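Local coordinates for protein putative phosphatase (Bacteroides thetaiotaomicron, PDB 3KYA) that is of unproven function, probably a hydrolase of the phosphatase kind, binds zinc and combines an immunoglobulin-like IPT/TIG domain with a beta-propeller, at residues P25-A30 with F99-K104; I52-I58 with C69-A75; C111-N115 with E131-C136; V396-C402 with F443-L449. All coordinates share one frame; numbering follows the deposited sequence.

From the N terminus the chain first builds the IPT/TIG domain. Contact 1 joins its first strand to its last and so closes the loop 25-104, within which contact 2 lies; contact 2, the base of a hairpin region, touches contact 1 where Tyr101 OH reaches Gly74 N. After residue 104 the chain enters the beta-propeller. Contact 3 closes a short loop at 111-136, where the chain passes from a strand of the last blade toward the first. Contact 4 comes much later and packs the blade 374-415 against the last blade. Contacts 1, 3 and 4 follow one another in series, and contacts 3 and 4 meet where Arg114 packs on Arg444.

Contact 1 (P25-A30 with F99-K104)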
loop_
_atom_site.group_PDB
_atom_site.type_symbol
_atom_site.label_atom_id
_atom_site.label_comp_id
_atom_site.label_asym_id
_atom_site.label_seq_id
_atom_site.Cartn_x
_atom_site.Cartn_y
_atom_site.Cartn_z
ATOM N N PRO A 25 -9.284 -19.163 -8.225
ATOM C CA PRO A 25 -10.276 -18.891 -7.166
ATOM C C PRO A 25 -11.721 -18.910 -7.677
ATOM O O PRO A 25 -11.951 -18.919 -8.884
ATOM C CB PRO A 25 -9.894 -17.491 -6.685
ATOM C CG PRO A 25 -9.312 -16.827 -7.896
ATOM C CD PRO A 25 -8.567 -17.939 -8.628
ATOM N N LYS A 26 -12.684 -18.924 -6.757
ATOM C CA LYS A 26 -14.106 -18.952 -7.107
ATOM C C LYS A 26 -14.640 -17.558 -7.430
ATOM O O LYS A 26 -15.696 -17.410 -8.049
ATOM C CB LYS A 26 -14.924 -19.562 -5.954
ATOM C CG LYS A 26 -14.556 -21.019 -5.608
ATOM C CD LYS A 26 -14.794 -21.963 -6.787
ATOM C CE LYS A 26 -14.618 -23.443 -6.405
ATOM N NZ LYS A 26 -13.191 -23.847 -6.155
ATOM N N GLU A 27 -13.910 -16.546 -6.986
ATOM C CA GLU A 27 -14.267 -15.157 -7.196
ATOM C C GLU A 27 -13.003 -14.363 -7.497
ATOM O O GLU A 27 -11.902 -14.747 -7.098
ATOM C CB GLU A 27 -14.960 -14.571 -5.954
ATOM C CG GLU A 27 -14.122 -14.632 -4.671
ATOM C CD GLU A 27 -14.031 -16.034 -4.054
ATOM O OE1 GLU A 27 -15.086 -16.601 -3.669
ATOM O OE2 GLU A 27 -12.900 -16.563 -3.904
ATOM N N GLY A 28 -13.166 -13.241 -8.177
ATOM C CA GLY A 28 -12.040 -12.382 -8.522
ATOM C C GLY A 28 -12.427 -11.360 -9.575
ATOM O O GLY A 28 -13.547 -11.388 -10.088
ATOM N N GLY A 29 -11.488 -10.463 -9.875
ATOM C CA GLY A 29 -11.691 -9.379 -10.842
ATOM C C GLY A 29 -10.871 -9.557 -12.111
ATOM O O GLY A 29 -10.134 -10.531 -12.255
ATOM N N ALA A 30 -11.023 -8.622 -13.040
ATOM C CA ALA A 30 -10.265 -8.642 -14.289
ATOM C C ALA A 30 -8.772 -8.735 -14.002
ATOM O O ALA A 30 -8.295 -8.171 -13.035
ATOM C CB ALA A 30 -10.568 -7.394 -15.104
ATOM N N PHE A 99 -18.165 -18.375 -12.345
ATOM C CA PHE A 99 -17.135 -17.636 -11.627
ATOM C C PHE A 99 -17.791 -16.372 -11.085
ATOM O O PHE A 99 -18.625 -15.789 -11.758
ATOM C CB PHE A 99 -15.998 -17.278 -12.592
ATOM C CG PHE A 99 -14.906 -16.439 -11.990
ATOM C CD1 PHE A 99 -13.923 -17.008 -11.194
ATOM C CD2 PHE A 99 -14.815 -15.093 -12.287
ATOM C CE1 PHE A 99 -12.899 -16.240 -10.665
ATOM C CE2 PHE A 99 -13.799 -14.321 -11.767
ATOM C CZ PHE A 99 -12.837 -14.896 -10.947
ATOM N N SER A 100 -17.439 -15.951 -9.876
ATOM C CA SER A 100 -18.036 -14.750 -9.306
ATOM C C SER A 100 -17.153 -13.543 -9.641
ATOM O O SER A 100 -16.125 -13.304 -8.996
ATOM C CB SER A 100 -18.247 -14.900 -7.804
ATOM O OG SER A 100 -18.886 -13.747 -7.310
ATOM N N TYR A 101 -17.562 -12.814 -10.681
ATOM C CA TYR A 101 -16.827 -11.653 -11.185
ATOM C C TYR A 101 -16.991 -10.442 -10.278
ATOM O O TYR A 101 -18.116 -9.997 -10.023
ATOM C CB TYR A 101 -17.290 -11.328 -12.612
ATOM C CG TYR A 101 -16.581 -10.142 -13.234
ATOM C CD1 TYR A 101 -15.308 -10.287 -13.798
ATOM C CD2 TYR A 101 -17.171 -8.878 -13.254
ATOM C CE1 TYR A 101 -14.633 -9.206 -14.350
ATOM C CE2 TYR A 101 -16.495 -7.781 -13.821
ATOM C CZ TYR A 101 -15.230 -7.956 -14.362
ATOM O OH TYR A 101 -14.556 -6.881 -14.935
ATOM N N GLU A 102 -15.868 -9.912 -9.794
ATOM C CA GLU A 102 -15.864 -8.751 -8.918
ATOM C C GLU A 102 -15.648 -7.495 -9.775
ATOM O O GLU A 102 -14.586 -7.316 -10.391
ATOM C CB GLU A 102 -14.766 -8.865 -7.866
ATOM C CG GLU A 102 -14.940 -10.045 -6.907
ATOM C CD GLU A 102 -13.740 -10.247 -5.983
ATOM O OE1 GLU A 102 -12.630 -9.746 -6.296
ATOM O OE2 GLU A 102 -13.910 -10.931 -4.954
ATOM N N LYS A 103 -16.654 -6.629 -9.791
ATOM C CA LYS A 103 -16.616 -5.432 -10.622
ATOM C C LYS A 103 -15.604 -4.417 -10.112
ATOM O O LYS A 103 -15.381 -4.306 -8.904
ATOM C CB LYS A 103 -18.004 -4.792 -10.707
ATOM C CG LYS A 103 -19.035 -5.691 -11.378
ATOM C CD LYS A 103 -20.345 -4.961 -11.656
ATOM C CE LYS A 103 -21.123 -4.665 -10.398
ATOM N NZ LYS A 103 -21.593 -5.919 -9.739
ATOM N N LYS A 104 -15.019 -3.669 -11.043
ATOM C CA LYS A 104 -14.053 -2.623 -10.715
ATOM C C LYS A 104 -14.463 -1.250 -11.242
ATOM O O LYS A 104 -15.273 -1.128 -12.160
ATOM C CB LYS A 104 -12.675 -2.974 -11.302
ATOM C CG LYS A 104 -11.964 -4.111 -10.589
ATOM C CD LYS A 104 -10.649 -4.482 -11.284
ATOM C CE LYS A 104 -9.902 -5.552 -10.504
ATOM N NZ LYS A 104 -8.700 -6.036 -11.261
HETATM O O HOH W 1 -13.030 -6.589 -12.483
#
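Glu102 lays its side chain along the backbone of Gly28. Its CB stands 3.6 Å from Gly28 O, and CG remains beside that oxygen. CD comes 3.7 Å from Gly28 CA; at the tip OE1 stays with the same CA, while OE2 turns to Glu27 CG, 3.7 Å away. Chi1 of -63° sets CG beside the backbone N and gives the direction; the extended chain gives the reach. Under it the backbones pair in parallel through hydrogen bonds from Ser100 N to Lys26 O, Gly28 N to Ser100 O and Glu102 N to Gly28 O. This pairing joins the first and last strands of the Ig-like IPT/TIG domain. Phe99 brings CZ to 3.2 Å from Gly28 N, and its edge meets Pro25 O, buried without a polar partner, at 3.4 Å from CE1. With an alanine here the ring is gone, which would probably open a gap beside Pro25 O and the Gly28 amide. Lys104 NZ binds Ala30 O on a lone pair at 2.8 Å, and water 1 links Ala30 N to Glu102 O.

Contact 2 (I52-I58 with C69-A75). With EDO (1,2-ethanediol), chain D; EDO (1,2-ethanediol), chain C.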
loop_
_atom_site.group_PDB
_atom_site.type_symbol
_atom_site.label_atom_id
_atom_site.label_comp_id
_atom_site.label_asym_id
_atom_site.label_seq_id
_atom_site.Cartn_x
_atom_site.Cartn_y
_atom_site.Cartn_z
ATOM N N ILE A 52 -15.007 -16.268 -20.748
ATOM C CA ILE A 52 -15.550 -16.104 -19.405
ATOM C C ILE A 52 -16.523 -14.940 -19.455
ATOM O O ILE A 52 -16.166 -13.842 -19.874
ATOM C CB ILE A 52 -14.469 -15.853 -18.354
ATOM C CG1 ILE A 52 -13.444 -16.989 -18.352
ATOM C CG2 ILE A 52 -15.115 -15.713 -16.948
ATOM C CD1 ILE A 52 -12.364 -16.812 -17.303
ATOM N N GLY A 53 -17.766 -15.175 -19.030
ATOM C CA GLY A 53 -18.782 -14.130 -19.072
ATOM C C GLY A 53 -19.005 -13.610 -20.488
ATOM O O GLY A 53 -19.302 -12.427 -20.680
ATOM N N GLY A 54 -18.844 -14.491 -21.472
ATOM C CA GLY A 54 -18.970 -14.126 -22.890
ATOM C C GLY A 54 -17.773 -13.407 -23.496
ATOM O O GLY A 54 -17.778 -13.101 -24.690
ATOM N N LYS A 55 -16.739 -13.153 -22.700
ATOM C CA LYS A 55 -15.546 -12.439 -23.167
ATOM C C LYS A 55 -14.372 -13.394 -23.405
ATOM O O LYS A 55 -14.108 -14.266 -22.575
ATOM C CB LYS A 55 -15.122 -11.406 -22.135
ATOM C CG LYS A 55 -16.164 -10.351 -21.782
ATOM C CD LYS A 55 -16.581 -9.537 -22.980
ATOM C CE LYS A 55 -17.264 -8.235 -22.568
ATOM N NZ LYS A 55 -18.419 -8.419 -21.625
ATOM N N ASP A 56 -13.661 -13.222 -24.525
ATOM C CA ASP A 56 -12.484 -14.035 -24.814
ATOM C C ASP A 56 -11.426 -13.832 -23.743
ATOM O O ASP A 56 -11.152 -12.697 -23.341
ATOM C CB ASP A 56 -11.883 -13.683 -26.181
ATOM C CG ASP A 56 -12.816 -13.996 -27.337
ATOM O OD1 ASP A 56 -13.606 -14.961 -27.244
ATOM O OD2 ASP A 56 -12.722 -13.277 -28.355
ATOM N N ALA A 57 -10.850 -14.931 -23.269
ATOM C CA ALA A 57 -9.836 -14.904 -22.225
ATOM C C ALA A 57 -8.455 -15.354 -22.728
ATOM O O ALA A 57 -8.335 -16.288 -23.538
ATOM C CB ALA A 57 -10.269 -15.779 -21.018
ATOM N N ILE A 58 -7.421 -14.686 -22.235
ATOM C CA ILE A 58 -6.040 -15.027 -22.563
ATOM C C ILE A 58 -5.690 -16.375 -21.929
ATOM O O ILE A 58 -5.797 -16.528 -20.705
ATOM C CB ILE A 58 -5.058 -13.951 -22.046
ATOM C CG1 ILE A 58 -5.301 -12.605 -22.746
ATOM C CG2 ILE A 58 -3.601 -14.396 -22.249
ATOM C CD1 ILE A 58 -4.561 -11.447 -22.101
ATOM N N CYS A 69 -5.639 -19.325 -17.225
ATOM C CA CYS A 69 -6.015 -18.191 -18.069
ATOM C C CYS A 69 -6.164 -16.929 -17.220
ATOM O O CYS A 69 -6.090 -16.977 -15.978
ATOM C CB CYS A 69 -7.319 -18.497 -18.806
ATOM S SG CYS A 69 -8.764 -18.614 -17.713
ATOM N N PHE A 70 -6.326 -15.789 -17.881
ATOM C CA PHE A 70 -6.581 -14.526 -17.186
ATOM C C PHE A 70 -8.049 -14.164 -17.287
ATOM O O PHE A 70 -8.646 -14.251 -18.372
ATOM C CB PHE A 70 -5.786 -13.376 -17.806
ATOM C CG PHE A 70 -4.317 -13.403 -17.486
ATOM C CD1 PHE A 70 -3.881 -13.189 -16.183
ATOM C CD2 PHE A 70 -3.369 -13.586 -18.489
ATOM C CE1 PHE A 70 -2.518 -13.188 -15.883
ATOM C CE2 PHE A 70 -1.998 -13.585 -18.193
ATOM C CZ PHE A 70 -1.580 -13.384 -16.897
ATOM N N VAL A 71 -8.637 -13.724 -16.174
ATOM C CA VAL A 71 -10.030 -13.280 -16.181
ATOM C C VAL A 71 -10.155 -11.987 -16.996
ATOM O O VAL A 71 -9.487 -10.999 -16.713
ATOM C CB VAL A 71 -10.559 -13.044 -14.760
ATOM C CG1 VAL A 71 -11.979 -12.450 -14.778
ATOM C CG2 VAL A 71 -10.507 -14.361 -13.953
ATOM N N PRO A 72 -11.031 -11.978 -18.004
ATOM C CA PRO A 72 -11.135 -10.769 -18.821
ATOM C C PRO A 72 -11.974 -9.660 -18.199
ATOM O O PRO A 72 -12.865 -9.933 -17.366
ATOM C CB PRO A 72 -11.818 -11.259 -20.097
ATOM C CG PRO A 72 -12.396 -12.595 -19.787
ATOM C CD PRO A 72 -11.867 -13.087 -18.501
ATOM N N SER A 73 -11.686 -8.423 -18.590
ATOM C CA SER A 73 -12.509 -7.297 -18.185
ATOM C C SER A 73 -13.943 -7.507 -18.682
ATOM O O SER A 73 -14.165 -7.952 -19.813
ATOM C CB SER A 73 -11.963 -5.993 -18.776
ATOM O OG SER A 73 -10.721 -5.655 -18.190
ATOM N N GLY A 74 -14.923 -7.194 -17.834
ATOM C CA GLY A 74 -16.319 -7.288 -18.218
ATOM C C GLY A 74 -16.920 -8.687 -18.286
ATOM O O GLY A 74 -17.899 -8.884 -18.990
ATOM N N ALA A 75 -16.365 -9.644 -17.542
ATOM C CA ALA A 75 -16.857 -11.024 -17.549
ATOM C C ALA A 75 -17.988 -11.198 -16.519
ATOM O O ALA A 75 -17.984 -12.143 -15.734
ATOM C CB ALA A 75 -15.720 -11.988 -17.265
HETATM C C1 EDO D . -8.145 -7.972 -19.425
HETATM O O1 EDO D . -9.268 -8.288 -20.265
HETATM C C2 EDO D . -7.445 -9.221 -18.912
HETATM O O2 EDO D . -6.925 -9.984 -20.000
HETATM C C1 EDO C . -12.825 -3.736 -15.260
HETATM O O1 EDO C . -13.387 -4.024 -16.546
HETATM C C2 EDO C . -11.436 -3.138 -15.407
HETATM O O2 EDO C . -10.525 -4.139 -15.873
HETATM O O HOH W 2 -8.179 -12.417 -20.472
#
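Ile52 and Pro72 cross at about a right angle, with Ile52 CB 3.8 Å from Pro72 CD, in the Ig-like IPT/TIG domain where a type I' turn from Ile52 to Lys55 leads into the hairpin of strands 55-62 and 66-70. Ile52 divides its branches between two neighbours: CG2 lies 3.8 Å from Ala75 CB, while CD1 reaches past the proline to Cys69 SG at 4.0 Å. With CG1 anti to the carbonyl carbon (chi1 -57°), that longer arm is carried toward the cysteine. Pro72 uses the rest of its ring on the turn's far limb. Its CG packs on Lys55 CB, and its CB sits 3.6 Å from Asp56 O. Lys55 bends at chi2 and chi4, which brings NZ to Gly74 O at 2.7 Å, above the carbonyl plane. The third large contributor, Ile58, works at the hairpin end. Its O accepts from Phe70 N, and in one of its two conformers CG2 meets the edge of the Phe70 ring at CD2. Water 2 accepts from Ile58 N, donates to Phe70 O at 2.8 Å and is held by an ethanediol whose O1 accepts from Ser73 N at 2.9 Å.

Contact 3 (C111-N115 with E131-C136); sequences CGYRN and EGVKCC. With EDO (1,2-ethanediol), chain J.
Tyr113 is gripped on both sides by the loop 131-136. Over one face, in the conformer modelled, lies Lys134 CE, which makes a CH-pi contact 4.1 Å from the ring centroid, the extended chain running beside CE1 and CD1. Glu131 comes to the same side nearer the hydroxyl end: its CD is 3.5 Å from Tyr113 CE2, and its carboxylate plane is turned 27° from the ring. Cys136 approaches obliquely from the other side, CB 3.7 Å from Tyr113 CE1, with SG adding a sulfur-aromatic contact. The ring stands among these groups because CG lies between the backbone N and the carbonyl carbon (chi1 70°). Beyond it, Cys111 CB packs on Cys135 SG at 3.9 Å.

The polar side is looser. Tyr113 OH is 2.8 Å from water 4, which accepts from Gly132 N and donates to Lys134 O. The same hydroxyl also lies near water 5, weakly bonded to Glu131 OE1 and to Asn115 ND2, whose main partner is Asp119. Water 3 links Gly112 N to Cys135 O, and ethanediol O2 donates to Gly112 O and weakly accepts from Lys134 NZ. A leucine in its place lacks Tyr113's hydroxyl and flat ring, which would probably leave waters 4 and 5 short of a partner and Glu131 and Cys136 less well packed.

One loop precedes strand 125-126 and the other follows it; Cys135 bonds through its backbone to Pro126 and Cys111 to Ile468 on strand 467-473, where the last propeller blade hands over to the first.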
loop_
_atom_site.group_PDB
_atom_site.type_symbol
_atom_site.label_atom_id
_atom_site.label_comp_id
_atom_site.label_asym_id
_atom_site.label_seq_id
_atom_site.Cartn_x
_atom_site.Cartn_y
_atom_site.Cartn_z
ATOM N N CYS A 111 -19.135 13.314 -22.041
ATOM C CA CYS A 111 -19.484 14.203 -23.152
ATOM C C CYS A 111 -18.272 14.953 -23.634
ATOM O O CYS A 111 -17.238 14.974 -22.956
ATOM C CB CYS A 111 -20.583 15.182 -22.740
ATOM S SG CYS A 111 -20.163 16.236 -21.349
ATOM N N GLY A 112 -18.407 15.579 -24.800
ATOM C CA GLY A 112 -17.291 16.262 -25.435
ATOM C C GLY A 112 -16.576 15.305 -26.373
ATOM O O GLY A 112 -16.723 14.081 -26.268
ATOM N N TYR A 113 -15.840 15.869 -27.324
ATOM C CA TYR A 113 -15.040 15.088 -28.260
ATOM C C TYR A 113 -14.023 15.975 -28.951
ATOM O O TYR A 113 -14.121 17.207 -28.934
ATOM C CB TYR A 113 -15.895 14.376 -29.312
ATOM C CG TYR A 113 -16.539 15.275 -30.342
ATOM C CD1 TYR A 113 -17.713 15.968 -30.055
ATOM C CD2 TYR A 113 -15.998 15.405 -31.612
ATOM C CE1 TYR A 113 -18.319 16.786 -31.009
ATOM C CE2 TYR A 113 -16.594 16.212 -32.573
ATOM C CZ TYR A 113 -17.752 16.902 -32.265
ATOM O OH TYR A 113 -18.351 17.701 -33.210
ATOM N N ARG A 114 -13.045 15.323 -29.559
ATOM C CA ARG A 114 -11.999 16.006 -30.275
ATOM C C ARG A 114 -11.779 15.205 -31.550
ATOM O O ARG A 114 -11.322 14.051 -31.474
ATOM C CB ARG A 114 -10.742 16.062 -29.397
ATOM C CG ARG A 114 -9.578 16.787 -29.977
ATOM C CD ARG A 114 -8.330 16.610 -29.102
ATOM N NE ARG A 114 -7.124 17.064 -29.788
ATOM C CZ ARG A 114 -6.299 18.023 -29.386
ATOM N NH1 ARG A 114 -6.468 18.657 -28.231
ATOM N NH2 ARG A 114 -5.238 18.317 -30.136
ATOM N N ASN A 115 -12.125 15.788 -32.707
ATOM C CA ASN A 115 -11.957 15.088 -33.990
ATOM C C ASN A 115 -10.492 15.134 -34.454
ATOM O O ASN A 115 -9.646 15.728 -33.782
ATOM C CB ASN A 115 -12.967 15.595 -35.061
ATOM C CG ASN A 115 -12.754 17.057 -35.469
ATOM O OD1 ASN A 115 -11.640 17.571 -35.454
ATOM N ND2 ASN A 115 -13.839 17.714 -35.867
ATOM N N GLU A 131 -21.588 14.299 -34.882
ATOM C CA GLU A 131 -20.746 15.485 -34.821
ATOM C C GLU A 131 -21.517 16.578 -35.559
ATOM O O GLU A 131 -22.152 16.303 -36.577
ATOM C CB GLU A 131 -19.363 15.205 -35.423
ATOM C CG GLU A 131 -18.611 14.054 -34.716
ATOM C CD GLU A 131 -17.150 13.896 -35.156
ATOM O OE1 GLU A 131 -16.694 14.645 -36.051
ATOM O OE2 GLU A 131 -16.455 13.021 -34.583
ATOM N N GLY A 132 -21.529 17.795 -35.017
ATOM C CA GLY A 132 -22.351 18.884 -35.570
ATOM C C GLY A 132 -23.585 19.103 -34.717
ATOM O O GLY A 132 -24.177 20.183 -34.721
ATOM N N VAL A 133 -23.984 18.068 -33.978
ATOM C CA VAL A 133 -25.121 18.150 -33.064
ATOM C C VAL A 133 -24.678 17.957 -31.606
ATOM O O VAL A 133 -24.981 18.801 -30.755
ATOM C CB VAL A 133 -26.191 17.099 -33.392
ATOM C CG1 VAL A 133 -27.356 17.193 -32.402
ATOM C CG2 VAL A 133 -26.687 17.267 -34.839
ATOM N N LYS A 134 -23.961 16.867 -31.315
ATOM C CA LYS A 134 -23.554 16.617 -29.930
ATOM C C LYS A 134 -22.633 17.736 -29.435
ATOM O O LYS A 134 -21.893 18.358 -30.212
ATOM C CB LYS A 134 -22.940 15.224 -29.724
ATOM C CG LYS A 134 -21.617 14.933 -30.399
ATOM C CD LYS A 134 -21.064 13.587 -29.913
ATOM C CE LYS A 134 -19.858 13.127 -30.729
ATOM N NZ LYS A 134 -19.283 11.861 -30.202
ATOM N N CYS A 135 -22.700 17.996 -28.129
ATOM C CA CYS A 135 -21.954 19.086 -27.531
ATOM C C CYS A 135 -20.433 18.871 -27.509
ATOM O O CYS A 135 -19.928 17.742 -27.544
ATOM C CB CYS A 135 -22.474 19.367 -26.114
ATOM S SG CYS A 135 -22.036 18.092 -24.889
ATOM N N CYS A 136 -19.724 19.985 -27.466
ATOM C CA CYS A 136 -18.271 20.007 -27.451
ATOM C C CYS A 136 -17.776 21.371 -26.965
ATOM O O CYS A 136 -18.549 22.323 -26.862
ATOM C CB CYS A 136 -17.708 19.683 -28.836
ATOM S SG CYS A 136 -18.346 20.742 -30.204
HETATM C C1 EDO J . -20.806 10.864 -25.904
HETATM O O1 EDO J . -21.187 9.647 -25.249
HETATM C C2 EDO J . -19.308 11.106 -25.715
HETATM O O2 EDO J . -18.779 11.888 -26.797
HETATM O O HOH W 3 -20.540 15.251 -26.626
HETATM O O HOH W 4 -20.792 19.001 -32.676
HETATM O O HOH W 5 -17.159 17.925 -35.603
#

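Contact 4 (V396-C402 with F443-L449); sequences VDRLNFC and FRDVSGL
Val396 and Val446 form the apolar heart of this contact, CB of the first 3.7 Å from CG2 of the second. Val396 CG1 goes on to Leu449 CB, and its CG2 presses on the backbone at Ser447 C, 3.4 Å away, where Ser447 and Gly448 make a classic beta bulge facing His461. Phe401 adds its CD1 against Arg444 C, and its edge comes near Asp445 OD1.

One ionic pair joins the segments: Arg398 NH1 and Asp445 OD2 form a salt bridge at 3.0 Å, guanidinium and carboxylate planes 25° apart. Arg398 bends at chi3 (62°), bringing NH1 to the carboxylate, while Leu399 CG lies above one guanidinium face, toward its edge.

Weaker contacts fill in between the backbones. Asp445 CA gives a CA-H...O contact to Arg398 O, and Arg398 CA another to Val446 O at 3.3 Å, an oxygen buried without a conventional partner. Water 6 accepts from Phe443 N and lies 2.7 Å from Phe401 O, to which it probably donates.

The segments belong to neighbouring propeller blades, 374-415 and the last one. Their backbones do not pair as in a sheet, and the join therefore probably depends mainly on side-chain fit and the Arg398-Asp445 pair, helped by a water and C-H...O contacts.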
loop_
_atom_site.group_PDB
_atom_site.type_symbol
_atom_site.label_atom_id
_atom_site.label_comp_id
_atom_site.label_asym_id
_atom_site.label_seq_id
_atom_site.Cartn_x
_atom_site.Cartn_y
_atom_site.Cartn_z
ATOM N N VAL A 396 -6.126 15.895 -9.626
ATOM C CA VAL A 396 -5.689 15.752 -11.005
ATOM C C VAL A 396 -4.308 16.429 -11.129
ATOM O O VAL A 396 -4.155 17.596 -10.788
ATOM C CB VAL A 396 -6.744 16.265 -12.041
ATOM C CG1 VAL A 396 -7.870 15.228 -12.169
ATOM C CG2 VAL A 396 -7.288 17.702 -11.720
ATOM N N ASP A 397 -3.330 15.640 -11.578
ATOM C CA ASP A 397 -1.914 16.044 -11.733
ATOM C C ASP A 397 -1.799 16.354 -13.213
ATOM O O ASP A 397 -1.559 15.467 -14.029
ATOM C CB ASP A 397 -1.039 14.890 -11.287
ATOM C CG ASP A 397 0.433 15.250 -11.188
ATOM O OD1 ASP A 397 0.772 16.458 -11.264
ATOM O OD2 ASP A 397 1.234 14.306 -11.020
ATOM N N ARG A 398 -1.962 17.628 -13.549
ATOM C CA ARG A 398 -2.233 18.019 -14.948
ATOM C C ARG A 398 -1.259 17.533 -16.000
ATOM O O ARG A 398 -1.685 16.903 -16.969
ATOM C CB ARG A 398 -2.457 19.545 -15.096
ATOM C CG ARG A 398 -3.029 19.911 -16.463
ATOM C CD ARG A 398 -3.441 21.389 -16.617
ATOM N NE ARG A 398 -2.300 22.283 -16.449
ATOM C CZ ARG A 398 -1.442 22.642 -17.401
ATOM N NH1 ARG A 398 -1.543 22.190 -18.648
ATOM N NH2 ARG A 398 -0.450 23.472 -17.092
ATOM N N LEU A 399 0.032 17.807 -15.812
ATOM C CA LEU A 399 1.022 17.462 -16.827
ATOM C C LEU A 399 1.510 16.019 -16.735
ATOM O O LEU A 399 2.361 15.603 -17.520
ATOM C CB LEU A 399 2.182 18.477 -16.819
ATOM C CG LEU A 399 1.802 19.864 -17.358
ATOM C CD1 LEU A 399 2.972 20.852 -17.267
ATOM C CD2 LEU A 399 1.275 19.790 -18.808
ATOM N N ASN A 400 0.973 15.269 -15.779
ATOM C CA ASN A 400 1.236 13.828 -15.693
ATOM C C ASN A 400 0.020 13.002 -16.144
ATOM O O ASN A 400 0.035 11.784 -16.037
ATOM C CB ASN A 400 1.688 13.432 -14.293
ATOM C CG ASN A 400 3.070 13.955 -13.969
ATOM O OD1 ASN A 400 3.930 14.038 -14.850
ATOM N ND2 ASN A 400 3.293 14.322 -12.707
ATOM N N PHE A 401 -1.023 13.673 -16.629
ATOM C CA PHE A 401 -2.173 13.011 -17.251
ATOM C C PHE A 401 -2.834 11.920 -16.400
ATOM O O PHE A 401 -3.203 10.852 -16.913
ATOM C CB PHE A 401 -1.728 12.401 -18.589
ATOM C CG PHE A 401 -0.701 13.242 -19.347
ATOM C CD1 PHE A 401 -1.012 14.521 -19.796
ATOM C CD2 PHE A 401 0.554 12.724 -19.631
ATOM C CE1 PHE A 401 -0.075 15.280 -20.498
ATOM C CE2 PHE A 401 1.508 13.470 -20.333
ATOM C CZ PHE A 401 1.195 14.750 -20.778
ATOM N N CYS A 402 -3.003 12.186 -15.111
ATOM C CA CYS A 402 -3.590 11.194 -14.218
ATOM C C CYS A 402 -4.225 11.787 -12.958
ATOM O O CYS A 402 -4.060 12.969 -12.647
ATOM C CB CYS A 402 -2.508 10.187 -13.824
ATOM S SG CYS A 402 -1.130 10.906 -12.883
ATOM N N PHE A 443 -5.662 9.795 -19.954
ATOM C CA PHE A 443 -6.187 11.148 -20.045
ATOM C C PHE A 443 -5.156 12.001 -20.771
ATOM O O PHE A 443 -4.036 11.536 -21.039
ATOM C CB PHE A 443 -6.380 11.770 -18.652
ATOM C CG PHE A 443 -7.308 11.004 -17.717
ATOM C CD1 PHE A 443 -8.673 11.264 -17.693
ATOM C CD2 PHE A 443 -6.797 10.090 -16.792
ATOM C CE1 PHE A 443 -9.526 10.568 -16.815
ATOM C CE2 PHE A 443 -7.626 9.426 -15.909
ATOM C CZ PHE A 443 -8.996 9.655 -15.923
ATOM N N ARG A 444 -5.540 13.226 -21.136
ATOM C CA ARG A 444 -4.575 14.225 -21.607
ATOM C C ARG A 444 -4.506 15.194 -20.417
ATOM O O ARG A 444 -4.748 14.763 -19.278
ATOM C CB ARG A 444 -4.976 14.851 -22.947
ATOM C CG ARG A 444 -5.118 13.801 -24.060
ATOM C CD ARG A 444 -5.238 14.377 -25.444
ATOM N NE ARG A 444 -3.985 15.002 -25.858
ATOM C CZ ARG A 444 -3.680 15.343 -27.101
ATOM N NH1 ARG A 444 -4.536 15.130 -28.093
ATOM N NH2 ARG A 444 -2.508 15.900 -27.349
ATOM N N ASP A 445 -4.160 16.466 -20.619
ATOM C CA ASP A 445 -4.070 17.399 -19.472
ATOM C C ASP A 445 -5.394 17.448 -18.674
ATOM O O ASP A 445 -6.443 17.772 -19.232
ATOM C CB ASP A 445 -3.702 18.815 -19.920
ATOM C CG ASP A 445 -2.422 18.874 -20.740
ATOM O OD1 ASP A 445 -2.264 18.071 -21.707
ATOM O OD2 ASP A 445 -1.597 19.769 -20.435
ATOM N N VAL A 446 -5.330 17.156 -17.378
ATOM C CA VAL A 446 -6.514 17.112 -16.498
ATOM C C VAL A 446 -6.473 18.235 -15.460
ATOM O O VAL A 446 -5.510 18.359 -14.710
ATOM C CB VAL A 446 -6.674 15.719 -15.818
ATOM C CG1 VAL A 446 -7.316 14.722 -16.786
ATOM C CG2 VAL A 446 -5.323 15.198 -15.277
ATOM N N SER A 447 -7.549 19.019 -15.395
ATOM C CA SER A 447 -7.604 20.223 -14.540
ATOM C C SER A 447 -8.714 20.258 -13.480
ATOM O O SER A 447 -8.542 20.882 -12.430
ATOM C CB SER A 447 -7.742 21.470 -15.442
ATOM O OG SER A 447 -8.902 21.382 -16.272
ATOM N N GLY A 448 -9.841 19.616 -13.766
ATOM C CA GLY A 448 -11.005 19.611 -12.877
ATOM C C GLY A 448 -11.355 18.228 -12.358
ATOM O O GLY A 448 -11.129 17.221 -13.047
ATOM N N LEU A 449 -11.912 18.184 -11.146
ATOM C CA LEU A 449 -12.257 16.935 -10.481
ATOM C C LEU A 449 -13.304 17.148 -9.399
ATOM O O LEU A 449 -13.186 18.080 -8.585
ATOM C CB LEU A 449 -10.999 16.322 -9.821
ATOM C CG LEU A 449 -11.130 14.932 -9.200
ATOM C CD1 LEU A 449 -11.344 13.888 -10.285
ATOM C CD2 LEU A 449 -9.881 14.573 -8.337
HETATM O O HOH W 6 -3.058 9.144 -18.989
#